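Local coordinates for protein endosialidase (Enterobacteria phage phi92, PDB 4HIZ) that hydrolyses polysialic acid chains, cleaving alpha-2,8 and alpha-2,9 linkages within the polymer as an endosialidase carried by a bacteriophage, at residues A[297-309]-A[318-330]. Sequence-based numbering, arbitrary orientation. Where two conformers were deposited one is given.
With EDO (1,2-ethanediol), chain X.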
loop_
_atom_site.group_PDB
_atom_site.type_symbol
_atom_site.label_atom_id
_atom_site.label_comp_id
_atom_site.label_asym_id
_atom_site.label_seq_id
_atom_site.Cartn_x
_atom_site.Cartn_y
_atom_site.Cartn_z
ATOM N N VAL A 297 27.943 -5.610 23.921
ATOM C CA VAL A 297 29.001 -4.676 24.317
ATOM C C VAL A 297 29.464 -4.914 25.743
ATOM O O VAL A 297 28.650 -5.034 26.652
ATOM C CB VAL A 297 28.534 -3.232 24.190
ATOM C CG1 VAL A 297 29.602 -2.258 24.772
ATOM C CG2 VAL A 297 28.268 -2.928 22.734
ATOM N N ILE A 298 30.777 -4.955 25.938
ATOM C CA ILE A 298 31.349 -5.087 27.271
ATOM C C ILE A 298 31.747 -3.683 27.773
ATOM O O ILE A 298 31.510 -3.353 28.932
ATOM C CB ILE A 298 32.553 -6.042 27.235
ATOM C CG1 ILE A 298 32.051 -7.486 27.056
ATOM C CG2 ILE A 298 33.434 -5.886 28.510
ATOM C CD1 ILE A 298 32.932 -8.315 26.216
ATOM N N ASP A 299 32.336 -2.853 26.904
ATOM C CA ASP A 299 32.718 -1.489 27.288
ATOM C C ASP A 299 32.499 -0.565 26.078
ATOM O O ASP A 299 33.240 -0.649 25.095
ATOM C CB ASP A 299 34.203 -1.506 27.700
ATOM C CG ASP A 299 34.709 -0.174 28.287
ATOM O OD1 ASP A 299 34.271 0.908 27.888
ATOM O OD2 ASP A 299 35.630 -0.210 29.134
ATOM N N ASP A 300 31.497 0.310 26.140
ATOM C CA ASP A 300 31.181 1.176 24.994
ATOM C C ASP A 300 32.325 2.131 24.643
ATOM O O ASP A 300 32.713 2.257 23.471
ATOM C CB ASP A 300 29.958 2.038 25.269
ATOM C CG ASP A 300 28.688 1.407 24.812
ATOM O OD1 ASP A 300 28.492 1.185 23.585
ATOM O OD2 ASP A 300 27.864 1.145 25.713
ATOM N N ASP A 301 32.867 2.793 25.655
ATOM C CA ASP A 301 33.884 3.810 25.416
ATOM C C ASP A 301 35.182 3.243 24.835
ATOM O O ASP A 301 35.910 3.941 24.114
ATOM C CB ASP A 301 34.220 4.514 26.723
ATOM C CG ASP A 301 33.095 5.386 27.210
ATOM O OD1 ASP A 301 32.179 5.692 26.421
ATOM O OD2 ASP A 301 33.138 5.769 28.387
ATOM N N ASN A 302 35.474 1.987 25.160
ATOM C CA ASN A 302 36.715 1.369 24.701
ATOM C C ASN A 302 36.515 0.353 23.595
ATOM O O ASN A 302 37.481 -0.303 23.167
ATOM C CB ASN A 302 37.439 0.755 25.885
ATOM C CG ASN A 302 37.930 1.824 26.846
ATOM O OD1 ASN A 302 38.658 2.736 26.448
ATOM N ND2 ASN A 302 37.488 1.754 28.098
ATOM N N TYR A 303 35.266 0.268 23.123
ATOM C CA TYR A 303 34.926 -0.566 21.971
ATOM C C TYR A 303 35.305 -2.010 22.240
ATOM O O TYR A 303 35.881 -2.705 21.398
ATOM C CB TYR A 303 35.554 -0.037 20.675
ATOM C CG TYR A 303 34.944 1.290 20.317
ATOM C CD1 TYR A 303 35.439 2.467 20.882
ATOM C CD2 TYR A 303 33.834 1.365 19.472
ATOM C CE1 TYR A 303 34.882 3.687 20.602
ATOM C CE2 TYR A 303 33.241 2.597 19.191
ATOM C CZ TYR A 303 33.775 3.753 19.759
ATOM O OH TYR A 303 33.198 4.985 19.498
ATOM N N THR A 304 34.978 -2.459 23.436
ATOM C CA THR A 304 35.159 -3.878 23.778
ATOM C C THR A 304 33.820 -4.585 23.611
ATOM O O THR A 304 32.829 -4.203 24.223
ATOM C CB THR A 304 35.642 -4.025 25.259
ATOM O OG1 THR A 304 36.837 -3.234 25.477
ATOM C CG2 THR A 304 35.967 -5.470 25.558
ATOM N N PHE A 305 33.778 -5.604 22.764
ATOM C CA PHE A 305 32.527 -6.337 22.550
ATOM C C PHE A 305 32.798 -7.791 22.199
ATOM O O PHE A 305 33.938 -8.192 21.960
ATOM C CB PHE A 305 31.609 -5.628 21.531
ATOM C CG PHE A 305 32.163 -5.483 20.111
ATOM C CD1 PHE A 305 32.418 -6.596 19.294
ATOM C CD2 PHE A 305 32.274 -4.213 19.546
ATOM C CE1 PHE A 305 32.860 -6.429 17.962
ATOM C CE2 PHE A 305 32.685 -4.036 18.201
ATOM C CZ PHE A 305 32.998 -5.122 17.411
ATOM N N ALA A 306 31.741 -8.593 22.203
ATOM C CA ALA A 306 31.888 -10.003 21.907
ATOM C C ALA A 306 30.851 -10.389 20.840
ATOM O O ALA A 306 29.742 -9.839 20.809
ATOM C CB ALA A 306 31.689 -10.847 23.157
ATOM N N VAL A 307 31.219 -11.346 19.991
ATOM C CA VAL A 307 30.317 -11.883 18.956
ATOM C C VAL A 307 30.229 -13.385 19.211
ATOM O O VAL A 307 31.246 -14.013 19.495
ATOM C CB VAL A 307 30.949 -11.638 17.575
ATOM C CG1 VAL A 307 30.339 -12.524 16.476
ATOM C CG2 VAL A 307 30.918 -10.133 17.220
ATOM N N GLY A 308 29.029 -13.969 19.163
ATOM C CA GLY A 308 28.946 -15.407 19.384
ATOM C C GLY A 308 29.375 -16.175 18.141
ATOM O O GLY A 308 29.303 -15.672 17.006
ATOM N N TYR A 309 29.813 -17.413 18.332
ATOM C CA TYR A 309 30.087 -18.252 17.150
ATOM C C TYR A 309 30.051 -19.725 17.521
ATOM O O TYR A 309 30.118 -20.097 18.715
ATOM C CB TYR A 309 31.486 -17.940 16.541
ATOM C CG TYR A 309 32.637 -18.677 17.247
ATOM C CD1 TYR A 309 33.165 -18.186 18.448
ATOM C CD2 TYR A 309 33.162 -19.845 16.712
ATOM C CE1 TYR A 309 34.217 -18.822 19.093
ATOM C CE2 TYR A 309 34.207 -20.513 17.370
ATOM C CZ TYR A 309 34.715 -19.992 18.554
ATOM O OH TYR A 309 35.749 -20.651 19.219
ATOM N N ARG A 318 33.046 -26.614 18.463
ATOM C CA ARG A 318 33.464 -25.548 19.377
ATOM C C ARG A 318 32.340 -24.522 19.416
ATOM O O ARG A 318 31.679 -24.311 18.402
ATOM C CB ARG A 318 34.736 -24.842 18.902
ATOM C CG ARG A 318 36.064 -25.536 19.312
ATOM C CD ARG A 318 36.320 -26.712 18.428
ATOM N NE ARG A 318 37.626 -27.333 18.745
ATOM C CZ ARG A 318 37.792 -28.258 19.680
ATOM N NH1 ARG A 318 36.733 -28.668 20.378
ATOM N NH2 ARG A 318 39.009 -28.786 19.906
ATOM N N LEU A 319 32.113 -23.911 20.570
ATOM C CA LEU A 319 31.088 -22.863 20.648
ATOM C C LEU A 319 31.604 -21.848 21.647
ATOM O O LEU A 319 32.162 -22.219 22.699
ATOM C CB LEU A 319 29.796 -23.494 21.153
ATOM C CG LEU A 319 28.603 -22.525 21.228
ATOM C CD1 LEU A 319 27.263 -23.255 20.902
ATOM C CD2 LEU A 319 28.503 -21.814 22.584
ATOM N N GLY A 320 31.423 -20.565 21.353
ATOM C CA GLY A 320 31.830 -19.586 22.349
ATOM C C GLY A 320 31.700 -18.196 21.795
ATOM O O GLY A 320 30.716 -17.881 21.092
ATOM N N ILE A 321 32.696 -17.358 22.098
ATOM C CA ILE A 321 32.651 -15.968 21.661
ATOM C C ILE A 321 33.929 -15.571 20.941
ATOM O O ILE A 321 34.996 -16.141 21.177
ATOM C CB ILE A 321 32.410 -15.016 22.850
ATOM C CG1 ILE A 321 33.626 -14.970 23.811
ATOM C CG2 ILE A 321 31.094 -15.424 23.592
ATOM C CD1 ILE A 321 33.429 -13.972 24.958
ATOM N N LEU A 322 33.809 -14.592 20.058
ATOM C CA LEU A 322 34.969 -13.862 19.566
ATOM C C LEU A 322 35.011 -12.582 20.383
ATOM O O LEU A 322 34.086 -11.749 20.307
ATOM C CB LEU A 322 34.817 -13.537 18.080
ATOM C CG LEU A 322 34.481 -14.761 17.191
ATOM C CD1 LEU A 322 34.390 -14.311 15.745
ATOM C CD2 LEU A 322 35.538 -15.898 17.331
ATOM N N TYR A 323 36.086 -12.407 21.149
ATOM C CA TYR A 323 36.201 -11.276 22.051
ATOM C C TYR A 323 37.129 -10.208 21.450
ATOM O O TYR A 323 38.293 -10.480 21.166
ATOM C CB TYR A 323 36.713 -11.762 23.426
ATOM C CG TYR A 323 37.093 -10.638 24.355
ATOM C CD1 TYR A 323 36.156 -10.013 25.147
ATOM C CD2 TYR A 323 38.411 -10.202 24.420
ATOM C CE1 TYR A 323 36.532 -8.966 25.984
ATOM C CE2 TYR A 323 38.783 -9.170 25.233
ATOM C CZ TYR A 323 37.856 -8.556 26.015
ATOM O OH TYR A 323 38.302 -7.514 26.829
ATOM N N PHE A 324 36.592 -9.012 21.226
ATOM C CA PHE A 324 37.323 -7.917 20.586
ATOM C C PHE A 324 37.676 -6.913 21.674
ATOM O O PHE A 324 36.805 -6.276 22.265
ATOM C CB PHE A 324 36.424 -7.202 19.570
ATOM C CG PHE A 324 36.134 -7.993 18.339
ATOM C CD1 PHE A 324 35.193 -9.044 18.359
ATOM C CD2 PHE A 324 36.774 -7.670 17.147
ATOM C CE1 PHE A 324 34.916 -9.754 17.206
ATOM C CE2 PHE A 324 36.494 -8.383 15.971
ATOM C CZ PHE A 324 35.539 -9.420 16.004
ATOM N N ASN A 325 38.969 -6.753 21.958
ATOM C CA ASN A 325 39.346 -5.902 23.070
ATOM C C ASN A 325 39.174 -4.405 22.769
ATOM O O ASN A 325 38.827 -3.609 23.668
ATOM C CB ASN A 325 40.786 -6.225 23.493
ATOM C CG ASN A 325 41.132 -5.574 24.815
ATOM O OD1 ASN A 325 40.518 -5.885 25.850
ATOM N ND2 ASN A 325 42.065 -4.632 24.787
ATOM N N ASN A 326 39.393 -4.035 21.505
ATOM C CA ASN A 326 39.212 -2.663 21.060
ATOM C C ASN A 326 38.979 -2.687 19.575
ATOM O O ASN A 326 39.908 -2.644 18.777
ATOM C CB ASN A 326 40.430 -1.810 21.390
ATOM C CG ASN A 326 40.252 -0.333 20.986
ATOM O OD1 ASN A 326 39.363 0.048 20.193
ATOM N ND2 ASN A 326 41.148 0.497 21.499
ATOM N N ALA A 327 37.706 -2.778 19.213
ATOM C CA ALA A 327 37.350 -2.923 17.819
ATOM C C ALA A 327 37.511 -1.616 17.043
ATOM O O ALA A 327 37.521 -1.644 15.817
ATOM C CB ALA A 327 35.927 -3.408 17.714
ATOM N N TYR A 328 37.587 -0.477 17.746
ATOM C CA TYR A 328 37.747 0.798 17.060
ATOM C C TYR A 328 39.184 0.898 16.534
ATOM O O TYR A 328 39.416 1.116 15.348
ATOM C CB TYR A 328 37.383 1.976 17.988
ATOM C CG TYR A 328 37.539 3.344 17.334
ATOM C CD1 TYR A 328 38.803 3.944 17.217
ATOM C CD2 TYR A 328 36.430 4.026 16.821
ATOM C CE1 TYR A 328 38.957 5.177 16.595
ATOM C CE2 TYR A 328 36.567 5.265 16.211
ATOM C CZ TYR A 328 37.832 5.837 16.106
ATOM O OH TYR A 328 37.961 7.052 15.486
ATOM N N SER A 329 40.160 0.730 17.406
ATOM C CA SER A 329 41.552 0.846 16.978
ATOM C C SER A 329 42.045 -0.399 16.249
ATOM O O SER A 329 42.929 -0.307 15.397
ATOM C CB SER A 329 42.452 1.144 18.173
ATOM O OG SER A 329 42.365 0.104 19.128
ATOM N N ASP A 330 41.469 -1.557 16.585
ATOM C CA ASP A 330 41.950 -2.836 16.064
ATOM C C ASP A 330 40.824 -3.761 15.700
ATOM O O ASP A 330 40.629 -4.788 16.359
ATOM C CB ASP A 330 42.832 -3.554 17.113
ATOM C CG ASP A 330 44.102 -2.800 17.418
ATOM O OD1 ASP A 330 45.031 -2.855 16.581
ATOM O OD2 ASP A 330 44.171 -2.178 18.501
HETATM C C1 EDO X . 38.409 4.368 21.694
HETATM O O1 EDO X . 39.126 5.588 21.421
HETATM C C2 EDO X . 39.295 3.151 21.459
HETATM O O2 EDO X . 40.670 3.506 21.645
HETATM O O HOH W 1 39.950 -1.130 24.441
#
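A beta hairpin supplies the two central strands of one four-stranded antiparallel sheet, a blade of the catalytic beta-propeller: Phe305, Val307 and Tyr309 form hydrogen-bonded pairs with Phe324, Leu322 and Gly320. Reciprocal N-H...O bonds join each pair, and the strand directions differ by 151°. Strands 291-297 and 335-338 flank the hairpin.

Side chains alternate between the two faces of the sheet. On one face Phe305 CE1 sits over the rim of the Phe324 ring, 3.5 Å from CD1 of Phe324, with the planes at 42°, an oblique pair. CE2 and CZ of the same Phe305 ring meet the Ala327 methyl obliquely; Phe305 CE2 comes to 3.3 Å from Ala327 CB. With chi1 at 62°, Phe305 CG lies between the backbone N and the carbonyl carbon, which brings the end of the ring nearer the partner strand. Tyr309 is placed similarly, and its CD1 lies 3.5 Å from Leu322 CD2, the two side chains crossing nearly at a right angle beside Gly320. Tyr159 and Phe295 also meet the Phe305 ring. On the other face Ile298 CD1 touches the edge of Tyr323, 3.7 Å from Tyr323 CE1, while Thr304 CG2 lies against Tyr323 OH. That hydroxyl donates to Asn325 OD1, in the plane of the amide carbonyl and on one of its lone pairs.

Past the Phe305-Phe324 pair, Thr304 OG1 donates to Asn325 O, and Ala327 N reaches Tyr303 O in a nearly straight bond of 2.8 Å. One water donates to both Asn302 O and Asn325 O. Tyr303 and Tyr328 run side by side, their hydroxyls held by Gly155 O and Leu210 O respectively. A CH-pi contact joins the two: Tyr328 CB stands over one face of the Tyr303 ring, 3.7 Å from its centroid, with Asp300 O over the opposite face.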